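Local structure of SusD/RagB family nutrient-binding outer membrane lipoprotein (Bacteroides vulgatus, 4F7A) at residues L207-S212 against A342-R347. The protein probably binds nutrient glycans such as mucin O-glycans at the outer membrane, as a TPR-like lipoprotein of the SusD/RagB family. Residues are numbered along the deposited sequence; the frame is centred on the assembly and turned at random.
Sequences LAMRVS and AEASLR
Met209 and Ala344 bring the two backbones together, with CA atoms 7.1 Å apart. Both segments belong to helices in the TPR-like helical fold of the SusD/RagB family. Residues 207-212 run off the end of helix 193-210, and residues 342-347 lie on helix 334-346. The gap widens to 8.6 Å between the CA atoms of Ser212 and Arg347. No hydrogen bond crosses it; side chains of 207-212 meet side chains and, at Ala344, backbone of 342-347.

The residue at 209 is selenomethionine. Its chain bends at chi2 (-53°) and again at chi3, which lays the selenium against the backbone of Ala344. Met209 SE lies 3.8 Å from Ala344 N and 4.0 Å from Ala344 CB. The methyl CE also touches that CB. The side chains of Met209 and Glu343 run alongside each other, pointing opposite ways, with CB and CG of Met209 beside Glu343 OE1.

Glu343 and Arg347 sit one turn apart and form a salt bridge within 342-347. Arg347 NE donates to Glu343 OE2 at 2.7 Å. The donor meets the anti side of that oxygen. NH2 adds a weak second bond to the same atom. Arg444 of helix 435-445 also pairs with OE2, so this buried carboxylate is shared by two arginines. Arg347 NH2 has a further partner in Asn213 OD1, just past 207-212. These bonds should limit rotation of the guanidinium group.

Ser212 OG lies over one face of that group. With chi1 at 61°, it points back to its own helix end and donates a hydrogen bond to Met209 O, which also accepts from Ser212 N. The same OG stands over the centre of the guanidinium, 3.1 Å from Arg347 CZ.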
loop_
_atom_site.group_PDB
_atom_site.type_symbol
_atom_site.label_atom_id
_atom_site.label_comp_id
_atom_site.label_asym_id
_atom_site.label_seq_id
_atom_site.Cartn_x
_atom_site.Cartn_y
_atom_site.Cartn_z
ATOM N N LEU A 207 4.267 5.977 8.645
ATOM C CA LEU A 207 5.645 5.499 8.766
ATOM C C LEU A 207 6.030 5.249 10.227
ATOM O O LEU A 207 6.762 4.309 10.529
ATOM C CB LEU A 207 6.600 6.482 8.126
ATOM C CG LEU A 207 6.377 6.701 6.631
ATOM C CD1 LEU A 207 7.417 7.651 6.076
ATOM C CD2 LEU A 207 6.372 5.409 5.848
ATOM N N ALA A 208 5.512 6.099 11.113
ATOM C CA ALA A 208 5.683 5.963 12.552
ATOM C C ALA A 208 5.111 4.655 13.072
ATOM O O ALA A 208 5.778 3.952 13.832
ATOM C CB ALA A 208 5.048 7.164 13.274
HETATM N N MSE A 209 3.892 4.304 12.659
HETATM C CA MSE A 209 3.326 3.038 13.078
HETATM C C MSE A 209 4.075 1.868 12.457
HETATM O O MSE A 209 4.304 0.858 13.124
HETATM C CB MSE A 209 1.843 2.947 12.809
HETATM C CG MSE A 209 1.008 3.889 13.636
HETATM SE SE MSE A 209 1.267 3.814 15.552
HETATM C CE MSE A 209 2.485 5.277 15.719
ATOM N N ARG A 210 4.528 2.019 11.218
ATOM C CA ARG A 210 5.328 0.972 10.592
ATOM C C ARG A 210 6.536 0.572 11.457
ATOM O O ARG A 210 6.855 -0.601 11.564
ATOM C CB ARG A 210 5.850 1.384 9.211
ATOM C CG ARG A 210 6.501 0.183 8.456
ATOM C CD ARG A 210 5.495 -0.617 7.627
ATOM N NE ARG A 210 5.193 0.123 6.415
ATOM C CZ ARG A 210 3.996 0.578 6.047
ATOM N NH1 ARG A 210 2.913 0.351 6.774
ATOM N NH2 ARG A 210 3.884 1.279 4.925
ATOM N N VAL A 211 7.221 1.555 12.046
ATOM C CA VAL A 211 8.448 1.266 12.790
ATOM C C VAL A 211 8.179 0.986 14.278
ATOM O O VAL A 211 9.125 0.815 15.030
ATOM C CB VAL A 211 9.518 2.389 12.664
ATOM C CG1 VAL A 211 9.790 2.700 11.191
ATOM C CG2 VAL A 211 9.108 3.638 13.418
ATOM N N SER A 212 6.907 0.925 14.691
ATOM C CA SER A 212 6.561 0.840 16.129
ATOM C C SER A 212 7.015 -0.435 16.840
ATOM O O SER A 212 7.281 -0.386 18.042
ATOM C CB SER A 212 5.064 1.072 16.365
ATOM O OG SER A 212 4.286 0.090 15.705
ATOM N N ALA A 342 -5.847 4.937 16.016
ATOM C CA ALA A 342 -6.318 3.895 16.932
ATOM C C ALA A 342 -5.137 3.064 17.457
ATOM O O ALA A 342 -5.047 2.739 18.649
ATOM C CB ALA A 342 -7.353 2.988 16.240
ATOM N N GLU A 343 -4.227 2.702 16.566
ATOM C CA GLU A 343 -3.096 1.923 16.987
ATOM C C GLU A 343 -2.172 2.738 17.891
ATOM O O GLU A 343 -1.614 2.209 18.863
ATOM C CB GLU A 343 -2.309 1.405 15.773
ATOM C CG GLU A 343 -1.050 0.602 16.209
ATOM C CD GLU A 343 -0.311 -0.072 15.059
ATOM O OE1 GLU A 343 -0.723 0.089 13.889
ATOM O OE2 GLU A 343 0.713 -0.755 15.350
ATOM N N ALA A 344 -1.966 4.001 17.543
ATOM C CA ALA A 344 -1.111 4.871 18.358
ATOM C C ALA A 344 -1.668 4.936 19.778
ATOM O O ALA A 344 -0.914 4.849 20.751
ATOM C CB ALA A 344 -0.967 6.276 17.740
ATOM N N SER A 345 -2.985 5.053 19.902
ATOM C CA SER A 345 -3.630 5.074 21.228
ATOM C C SER A 345 -3.456 3.749 21.940
ATOM O O SER A 345 -3.123 3.715 23.122
ATOM C CB SER A 345 -5.105 5.439 21.102
ATOM O OG SER A 345 -5.220 6.804 20.740
ATOM N N LEU A 346 -3.647 2.652 21.209
ATOM C CA LEU A 346 -3.451 1.323 21.785
ATOM C C LEU A 346 -2.038 1.127 22.332
ATOM O O LEU A 346 -1.839 0.452 23.363
ATOM C CB LEU A 346 -3.772 0.244 20.745
ATOM C CG LEU A 346 -3.996 -1.156 21.268
ATOM C CD1 LEU A 346 -5.160 -1.139 22.218
ATOM C CD2 LEU A 346 -4.225 -2.131 20.090
ATOM N N ARG A 347 -1.057 1.697 21.638
ATOM C CA ARG A 347 0.361 1.613 22.053
ATOM C C ARG A 347 0.775 2.677 23.070
ATOM O O ARG A 347 1.931 2.685 23.534
ATOM C CB ARG A 347 1.257 1.727 20.807
ATOM C CG ARG A 347 1.189 0.526 19.905
ATOM C CD ARG A 347 2.004 0.722 18.645
ATOM N NE ARG A 347 1.905 -0.448 17.789
ATOM C CZ ARG A 347 2.692 -1.528 17.871
ATOM N NH1 ARG A 347 3.692 -1.599 18.744
ATOM N NH2 ARG A 347 2.492 -2.541 17.063
#